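Long-range contact in hypothetical protein Atu0120 (PDB 2I6H), which is of unknown function but belongs to the DUF924 family of bacterial proteins and folds as a mainly helical chain without strands: residues A[74-87]-A[114-127]. Sequence-based numbering, arbitrary orientation.
Sequences DGWLEGAESSLALM and FADEAIRRGHDQAV. With CA (calcium ion), chain C.
His123 lays its imidazole flat against the start of helix 80-97, with Ala80 CA over one ring face, 3.7 Å from the centroid, in a CH-pi contact. The methylene CB of Arg121 covers the opposite face, so the ring is sandwiched. The His123 chi1 of -69°, with CG beside the backbone N, turns the ring edge toward the 3-10 turn 76-78, where His123 NE2 donates to Leu77 O at 2.8 Å. Leu77 O lies almost in the plane of the ring and the N-H...O angle is 154°; histidine suits the place because it offers a flat aromatic face and an N-H donor at its edge. Small residues allow this closeness: the Ala80 CB methyl meets Ala126 CB at 3.7 Å, and Gly79, at the N-cap position, passes its carbonyl over the same ring face as Ala80.

Arg121, extended from CG to NE, reaches over Leu77, whose CB sits above the centre of the guanidinium. Arg121 NE donates to the anti lone pair of Glu117 OE2 (2.7 Å), a salt bridge one helical turn back that helps hold the flat group in place.

At the other end, Phe114 packs beside Leu77 and Leu86. Leu77 CD1 comes within 3.6 Å of Phe114 CD1, while Leu86 CD1 rests over one face toward the rim. Asp74 OD1 lies at the ring edge, 3.3 Å from Phe114 CZ, its carboxylate nearly perpendicular to the ring; Arg71 pairs with its other oxygen. Selenomethionine Met87, bent at chi2, brings SE to Ala115 CB at 3.7 Å.

Gly122, with positive phi, closes helix 108-120 in a Schellman motif and lets the chain turn back toward Ala80. Helices 80-87 and 114-120 thus run antiparallel, their segment axes at 162°, with the 3-10 turn and the Schellman turn joined at their ends by His123, in this all-alpha member of the DUF924 family.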
ATOM      1  N   ASP A  74     -11.983  24.986 -13.909  1.00 10.43           N
ATOM      2  CA  ASP A  74     -12.070  25.339 -12.492  1.00 10.89           C
ATOM      3  C   ASP A  74     -13.471  25.101 -11.952  1.00 10.45           C
ATOM      4  O   ASP A  74     -13.637  24.886 -10.762  1.00 11.53           O
ATOM      5  CB  ASP A  74     -11.709  26.820 -12.210  1.00 10.99           C
ATOM      6  CG  ASP A  74     -10.211  27.147 -12.445  1.00 12.12           C
ATOM      7  OD1 ASP A  74      -9.483  26.397 -13.122  1.00 11.82           O
ATOM      8  OD2 ASP A  74      -9.772  28.218 -11.944  1.00 14.83           O
ATOM      9  N   GLY A  75     -14.459  25.203 -12.832  1.00 10.33           N
ATOM     10  CA  GLY A  75     -15.852  24.942 -12.490  1.00  9.81           C
ATOM     11  C   GLY A  75     -16.086  23.544 -11.928  1.00  9.06           C
ATOM     12  O   GLY A  75     -17.101  23.302 -11.263  1.00  8.68           O
ATOM     13  N   TRP A  76     -15.167  22.615 -12.204  1.00  8.50           N
ATOM     14  CA  TRP A  76     -15.291  21.242 -11.675  1.00  9.82           C
ATOM     15  C   TRP A  76     -15.153  21.193 -10.156  1.00 10.05           C
ATOM     16  O   TRP A  76     -15.527  20.204  -9.510  1.00 10.68           O
ATOM     17  CB  TRP A  76     -14.268  20.299 -12.350  1.00  9.13           C
ATOM     18  CG  TRP A  76     -14.580  20.024 -13.795  1.00  9.24           C
ATOM     19  CD1 TRP A  76     -15.484  20.698 -14.605  1.00  8.60           C
ATOM     20  CD2 TRP A  76     -13.978  19.021 -14.616  1.00  9.33           C
ATOM     21  NE1 TRP A  76     -15.459  20.165 -15.895  1.00 10.46           N
ATOM     22  CE2 TRP A  76     -14.551  19.130 -15.924  1.00 10.09           C
ATOM     23  CE3 TRP A  76     -13.007  18.039 -14.387  1.00 11.72           C
ATOM     24  CZ2 TRP A  76     -14.175  18.288 -16.980  1.00 11.51           C
ATOM     25  CZ3 TRP A  76     -12.640  17.187 -15.465  1.00  9.44           C
ATOM     26  CH2 TRP A  76     -13.235  17.321 -16.730  1.00  9.27           C
ATOM     27  N   LEU A  77     -14.602  22.260  -9.576  1.00 10.90           N
ATOM     28  CA  LEU A  77     -14.550  22.339  -8.108  1.00  9.23           C
ATOM     29  C   LEU A  77     -15.963  22.317  -7.484  1.00 10.43           C
ATOM     30  O   LEU A  77     -16.113  22.045  -6.292  1.00 10.37           O
ATOM     31  CB  LEU A  77     -13.780  23.589  -7.655  1.00  9.67           C
ATOM     32  CG  LEU A  77     -12.247  23.496  -7.860  1.00 12.59           C
ATOM     33  CD1 LEU A  77     -11.625  24.889  -7.642  1.00 13.31           C
ATOM     34  CD2 LEU A  77     -11.588  22.394  -6.935  1.00 15.95           C
ATOM     35  N   GLU A  78     -16.991  22.610  -8.289  1.00 10.29           N
ATOM     36  CA  GLU A  78     -18.362  22.611  -7.745  1.00 11.49           C
ATOM     37  C   GLU A  78     -18.867  21.209  -7.308  1.00 11.10           C
ATOM     38  O   GLU A  78     -19.741  21.110  -6.410  1.00 11.71           O
ATOM     39  CB  GLU A  78     -19.317  23.251  -8.764  1.00 10.35           C
ATOM     40  CG  GLU A  78     -20.724  23.324  -8.244  1.00 13.56           C
ATOM     41  CD  GLU A  78     -21.705  24.034  -9.204  1.00 13.52           C
ATOM     42  OE1 GLU A  78     -21.303  24.670 -10.195  1.00 11.72           O
ATOM     43  OE2 GLU A  78     -22.926  23.936  -8.928  1.00 12.53           O
ATOM     44  N   GLY A  79     -18.350  20.144  -7.941  1.00 10.60           N
ATOM     45  CA  GLY A  79     -18.841  18.761  -7.714  1.00 10.46           C
ATOM     46  C   GLY A  79     -17.765  17.886  -7.072  1.00 11.16           C
ATOM     47  O   GLY A  79     -16.571  18.091  -7.317  1.00  9.83           O
ATOM     48  N   ALA A  80     -18.177  16.921  -6.258  1.00  9.32           N
ATOM     49  CA  ALA A  80     -17.205  16.049  -5.612  1.00 10.72           C
ATOM     50  C   ALA A  80     -16.489  15.160  -6.628  1.00 10.61           C
ATOM     51  O   ALA A  80     -15.243  15.115  -6.638  1.00 10.71           O
ATOM     52  CB  ALA A  80     -17.862  15.189  -4.486  1.00 10.12           C
ATOM     53  N   GLU A  81     -17.242  14.427  -7.465  1.00 10.03           N
ATOM     54  CA  GLU A  81     -16.566  13.557  -8.436  1.00 11.07           C
ATOM     55  C   GLU A  81     -15.841  14.342  -9.538  1.00  9.83           C
ATOM     56  O   GLU A  81     -14.806  13.922 -10.008  1.00 10.16           O
ATOM     57  CB  GLU A  81     -17.507  12.500  -9.020  1.00 11.76           C
ATOM     58  CG  GLU A  81     -17.941  11.501  -7.908  1.00 16.84           C
ATOM     59  CD  GLU A  81     -18.480  10.163  -8.443  1.00 22.18           C
ATOM     60  OE1 GLU A  81     -19.058  10.177  -9.541  1.00 20.68           O
ATOM     61  OE2 GLU A  81     -18.285   9.115  -7.769  1.00 24.07           O
ATOM     62  N   SER A  82     -16.377  15.500  -9.928  1.00  9.48           N
ATOM     63  CA  SER A  82     -15.653  16.327 -10.894  1.00  9.01           C
ATOM     64  C   SER A  82     -14.357  16.874 -10.274  1.00  9.29           C
ATOM     65  O   SER A  82     -13.347  17.022 -10.973  1.00  9.05           O
ATOM     66  CB  SER A  82     -16.541  17.453 -11.498  1.00  9.37           C
ATOM     67  OG  SER A  82     -17.117  18.249 -10.480  1.00  9.36           O
ATOM     68  N   SER A  83     -14.359  17.136  -8.968  1.00  9.32           N
ATOM     69  CA  SER A  83     -13.099  17.548  -8.313  1.00  9.68           C
ATOM     70  C   SER A  83     -12.120  16.368  -8.262  1.00  9.97           C
ATOM     71  O   SER A  83     -10.934  16.556  -8.456  1.00  8.89           O
ATOM     72  CB  SER A  83     -13.313  18.084  -6.903  1.00  9.96           C
ATOM     73  OG  SER A  83     -13.950  19.356  -6.933  1.00  9.83           O
ATOM     74  N   LEU A  84     -12.641  15.171  -7.993  1.00  9.06           N
ATOM     75  CA  LEU A  84     -11.821  13.953  -8.131  1.00  9.35           C
ATOM     76  C   LEU A  84     -11.178  13.880  -9.534  1.00  9.50           C
ATOM     77  O   LEU A  84      -9.993  13.569  -9.672  1.00 10.04           O
ATOM     78  CB  LEU A  84     -12.677  12.679  -7.851  1.00  7.64           C
ATOM     79  CG  LEU A  84     -11.979  11.311  -8.080  1.00  9.50           C
ATOM     80  CD1 LEU A  84     -10.656  11.242  -7.260  1.00 14.15           C
ATOM     81  CD2 LEU A  84     -12.899  10.119  -7.747  1.00 10.62           C
ATOM     82  N   ALA A  85     -11.970  14.126 -10.588  1.00  9.08           N
ATOM     83  CA  ALA A  85     -11.440  14.164 -11.947  1.00  8.98           C
ATOM     84  C   ALA A  85     -10.266  15.152 -12.071  1.00  9.23           C
ATOM     85  O   ALA A  85      -9.275  14.841 -12.754  1.00  9.18           O
ATOM     86  CB  ALA A  85     -12.540  14.505 -12.966  1.00  8.87           C
ATOM     87  N   LEU A  86     -10.397  16.338 -11.466  1.00  9.82           N
ATOM     88  CA  LEU A  86      -9.272  17.296 -11.441  1.00  8.81           C
ATOM     89  C   LEU A  86      -7.998  16.673 -10.827  1.00  9.34           C
ATOM     90  O   LEU A  86      -6.899  16.862 -11.368  1.00  8.59           O
ATOM     91  CB  LEU A  86      -9.638  18.571 -10.694  1.00  9.13           C
ATOM     92  CG  LEU A  86     -10.654  19.492 -11.388  1.00  8.17           C
ATOM     93  CD1 LEU A  86     -10.939  20.686 -10.470  1.00  9.85           C
ATOM     94  CD2 LEU A  86     -10.117  19.967 -12.793  1.00  7.62           C
HETATM   95  N   MSE A  87      -8.148  15.950  -9.719  1.00  8.30           N
HETATM   96  CA  MSE A  87      -7.006  15.317  -9.054  1.00  9.50           C
HETATM   97  C   MSE A  87      -6.354  14.321 -10.030  1.00  9.58           C
HETATM   98  O   MSE A  87      -5.117  14.270 -10.179  1.00 10.38           O
HETATM   99  CB  MSE A  87      -7.450  14.517  -7.817  1.00 10.38           C
HETATM  100  CG  MSE A  87      -8.175  15.258  -6.769  1.00 10.59           C
HETATM  101 SE   MSE A  87      -7.036  16.719  -6.010  0.90 18.90          SE
HETATM  102  CE  MSE A  87      -7.784  18.170  -7.013  1.00 15.87           C
ATOM    103  N   PHE A 114      -6.038  22.968  -5.889  1.00 11.67           N
ATOM    104  CA  PHE A 114      -7.358  22.384  -6.044  1.00 10.74           C
ATOM    105  C   PHE A 114      -7.716  21.365  -4.964  1.00 11.23           C
ATOM    106  O   PHE A 114      -8.874  21.324  -4.535  1.00  9.95           O
ATOM    107  CB  PHE A 114      -7.501  21.723  -7.396  1.00 11.25           C
ATOM    108  CG  PHE A 114      -7.715  22.696  -8.560  1.00 10.29           C
ATOM    109  CD1 PHE A 114      -8.177  24.002  -8.401  1.00 15.63           C
ATOM    110  CD2 PHE A 114      -7.456  22.235  -9.849  1.00 11.66           C
ATOM    111  CE1 PHE A 114      -8.361  24.864  -9.575  1.00 15.16           C
ATOM    112  CE2 PHE A 114      -7.658  23.057 -10.988  1.00 14.99           C
ATOM    113  CZ  PHE A 114      -8.141  24.362 -10.836  1.00 12.41           C
ATOM    114  N   ALA A 115      -6.749  20.546  -4.528  1.00 10.95           N
ATOM    115  CA  ALA A 115      -7.012  19.561  -3.441  1.00 11.23           C
ATOM    116  C   ALA A 115      -7.482  20.295  -2.170  1.00 11.39           C
ATOM    117  O   ALA A 115      -8.490  19.930  -1.549  1.00 10.78           O
ATOM    118  CB  ALA A 115      -5.772  18.707  -3.125  1.00 11.56           C
ATOM    119  N   ASP A 116      -6.756  21.346  -1.822  1.00 10.56           N
ATOM    120  CA  ASP A 116      -7.137  22.194  -0.677  1.00 12.28           C
ATOM    121  C   ASP A 116      -8.598  22.699  -0.792  1.00 12.10           C
ATOM    122  O   ASP A 116      -9.416  22.594   0.167  1.00 11.08           O
ATOM    123  CB  ASP A 116      -6.182  23.391  -0.589  1.00 12.64           C
ATOM    124  CG  ASP A 116      -6.564  24.353   0.568  1.00 14.49           C
ATOM    125  OD1 ASP A 116      -6.449  23.966   1.761  1.00 14.96           O
ATOM    126  OD2 ASP A 116      -7.042  25.469   0.248  1.00 15.94           O
ATOM    127  N   GLU A 117      -8.924  23.228  -1.964  1.00 11.75           N
ATOM    128  CA  GLU A 117     -10.268  23.765  -2.211  1.00 12.91           C
ATOM    129  C   GLU A 117     -11.341  22.661  -2.143  1.00 12.50           C
ATOM    130  O   GLU A 117     -12.405  22.850  -1.540  1.00 11.66           O
ATOM    131  CB  GLU A 117     -10.342  24.538  -3.532  1.00 13.65           C
ATOM    132  CG  GLU A 117     -11.732  25.168  -3.777  1.00 15.89           C
ATOM    133  CD  GLU A 117     -12.229  26.091  -2.633  1.00 21.49           C
ATOM    134  OE1 GLU A 117     -11.400  26.647  -1.854  1.00 18.37           O
ATOM    135  OE2 GLU A 117     -13.476  26.244  -2.541  1.00 20.84           O
ATOM    136  N   ALA A 118     -11.038  21.506  -2.723  1.00 10.86           N
ATOM    137  CA  ALA A 118     -11.958  20.363  -2.707  1.00 11.32           C
ATOM    138  C   ALA A 118     -12.217  19.877  -1.285  1.00 11.16           C
ATOM    139  O   ALA A 118     -13.365  19.592  -0.927  1.00 11.03           O
ATOM    140  CB  ALA A 118     -11.401  19.214  -3.611  1.00 11.56           C
ATOM    141  N   ILE A 119     -11.158  19.808  -0.475  1.00 10.89           N
ATOM    142  CA  ILE A 119     -11.280  19.376   0.899  1.00 12.80           C
ATOM    143  C   ILE A 119     -12.108  20.402   1.694  1.00 13.49           C
ATOM    144  O   ILE A 119     -12.959  20.026   2.536  1.00 14.16           O
ATOM    145  CB  ILE A 119      -9.919  19.105   1.509  1.00 12.21           C
ATOM    146  CG1 ILE A 119      -9.368  17.814   0.848  1.00 13.00           C
ATOM    147  CG2 ILE A 119     -10.017  18.884   3.073  1.00 12.08           C
ATOM    148  CD1 ILE A 119      -7.901  17.588   1.104  1.00 12.50           C
ATOM    149  N   ARG A 120     -11.893  21.681   1.387  1.00 13.51           N
ATOM    150  CA  ARG A 120     -12.633  22.741   2.069  0.50 13.76           C
ATOM    151  C   ARG A 120     -14.123  22.593   1.793  1.00 14.26           C
ATOM    152  O   ARG A 120     -14.949  22.892   2.661  1.00 15.09           O
ATOM    153  CB  ARG A 120     -12.116  24.111   1.654  0.50 14.00           C
ATOM    154  CG  ARG A 120     -10.812  24.505   2.338  0.50 13.67           C
ATOM    155  CD  ARG A 120     -10.344  25.895   1.932  0.50 16.20           C
ATOM    156  NE  ARG A 120     -11.201  26.971   2.423  0.50 16.37           N
ATOM    157  CZ  ARG A 120     -11.167  27.487   3.661  0.50 17.48           C
ATOM    158  NH1 ARG A 120     -10.342  27.010   4.594  0.50 19.57           N
ATOM    159  NH2 ARG A 120     -11.982  28.475   3.984  0.50 15.51           N
ATOM    160  N   ARG A 121     -14.460  22.102   0.594  1.00 13.50           N
ATOM    161  CA  ARG A 121     -15.858  21.913   0.201  1.00 12.71           C
ATOM    162  C   ARG A 121     -16.411  20.579   0.698  1.00 12.44           C
ATOM    163  O   ARG A 121     -17.578  20.300   0.460  1.00 13.18           O
ATOM    164  CB  ARG A 121     -16.010  21.964  -1.320  1.00 13.08           C
ATOM    165  CG  ARG A 121     -15.714  23.346  -1.886  1.00 14.60           C
ATOM    166  CD  ARG A 121     -15.768  23.434  -3.385  1.00 17.30           C
ATOM    167  NE  ARG A 121     -15.299  24.765  -3.824  1.00 18.16           N
ATOM    168  CZ  ARG A 121     -15.876  25.507  -4.756  1.00 21.64           C
ATOM    169  NH1 ARG A 121     -16.996  25.102  -5.353  1.00 25.21           N
ATOM    170  NH2 ARG A 121     -15.338  26.667  -5.092  1.00 20.99           N
ATOM    171  N   GLY A 122     -15.566  19.748   1.311  1.00 11.12           N
ATOM    172  CA  GLY A 122     -16.003  18.428   1.859  1.00 11.52           C
ATOM    173  C   GLY A 122     -16.017  17.307   0.821  1.00 11.28           C
ATOM    174  O   GLY A 122     -16.531  16.198   1.082  1.00 11.46           O
ATOM    175  N   HIS A 123     -15.444  17.571  -0.361  1.00 10.91           N
ATOM    176  CA  HIS A 123     -15.536  16.611  -1.480  1.00 11.30           C
ATOM    177  C   HIS A 123     -14.885  15.249  -1.207  1.00 11.68           C
ATOM    178  O   HIS A 123     -15.357  14.185  -1.712  1.00 12.59           O
ATOM    179  CB  HIS A 123     -14.967  17.223  -2.766  1.00 10.26           C
ATOM    180  CG  HIS A 123     -15.801  18.332  -3.340  1.00 11.87           C
ATOM    181  ND1 HIS A 123     -17.148  18.450  -3.085  1.00 11.74           N
ATOM    182  CD2 HIS A 123     -15.476  19.360  -4.172  1.00 11.14           C
ATOM    183  CE1 HIS A 123     -17.624  19.509  -3.728  1.00 14.06           C
ATOM    184  NE2 HIS A 123     -16.630  20.069  -4.404  1.00 13.11           N
ATOM    185  N   ASP A 124     -13.786  15.256  -0.452  1.00 11.97           N
ATOM    186  CA  ASP A 124     -13.070  13.998  -0.162  1.00 11.92           C
ATOM    187  C   ASP A 124     -13.977  13.061   0.653  1.00 13.20           C
ATOM    188  O   ASP A 124     -13.945  11.835   0.479  1.00 13.38           O
ATOM    189  CB  ASP A 124     -11.768  14.254   0.605  1.00 12.46           C
ATOM    190  CG  ASP A 124     -11.967  15.006   1.932  1.00 12.69           C
ATOM    191  OD1 ASP A 124     -12.765  15.992   1.982  1.00 12.77           O
ATOM    192  OD2 ASP A 124     -11.292  14.613   2.928  1.00 14.25           O
ATOM    193  N   GLN A 125     -14.794  13.659   1.521  1.00 12.89           N
ATOM    194  CA  GLN A 125     -15.712  12.864   2.364  1.00 13.99           C
ATOM    195  C   GLN A 125     -16.908  12.399   1.562  1.00 14.78           C
ATOM    196  O   GLN A 125     -17.612  11.473   2.001  1.00 15.13           O
ATOM    197  CB  GLN A 125     -16.175  13.682   3.577  1.00 14.93           C
ATOM    198  CG  GLN A 125     -15.027  13.953   4.561  1.00 17.20           C
ATOM    199  CD  GLN A 125     -14.346  12.670   5.054  1.00 20.88           C
ATOM    200  OE1 GLN A 125     -14.988  11.773   5.631  1.00 22.60           O
ATOM    201  NE2 GLN A 125     -13.043  12.578   4.833  1.00 22.21           N
ATOM    202  N   ALA A 126     -17.150  13.028   0.410  1.00 14.17           N
ATOM    203  CA  ALA A 126     -18.325  12.716  -0.418  1.00 15.24           C
ATOM    204  C   ALA A 126     -18.063  11.582  -1.400  1.00 16.27           C
ATOM    205  O   ALA A 126     -19.020  10.964  -1.854  1.00 17.97           O
ATOM    206  CB  ALA A 126     -18.858  13.954  -1.146  1.00 14.81           C
ATOM    207  N   VAL A 127     -16.797  11.265  -1.695  1.00 15.26           N
ATOM    208  CA  VAL A 127     -16.501  10.100  -2.573  1.00 14.54           C
ATOM    209  C   VAL A 127     -16.276   8.852  -1.698  1.00 14.80           C
ATOM    210  O   VAL A 127     -16.110   8.956  -0.472  1.00 14.53           O
ATOM    211  CB  VAL A 127     -15.272  10.399  -3.504  1.00 14.53           C
ATOM    212  CG1 VAL A 127     -15.477  11.738  -4.257  1.00 14.98           C
ATOM    213  CG2 VAL A 127     -13.974  10.440  -2.691  1.00 13.54           C
TER
HETATM  214 CA    CA C 501     -23.691  25.119 -10.915  1.00 15.96          CA
HETATM  215  O   HOH W   1     -19.280  22.958  -4.272  1.00 28.89           O
HETATM  216  O   HOH W   2     -23.425  22.960 -12.114  1.00 19.57           O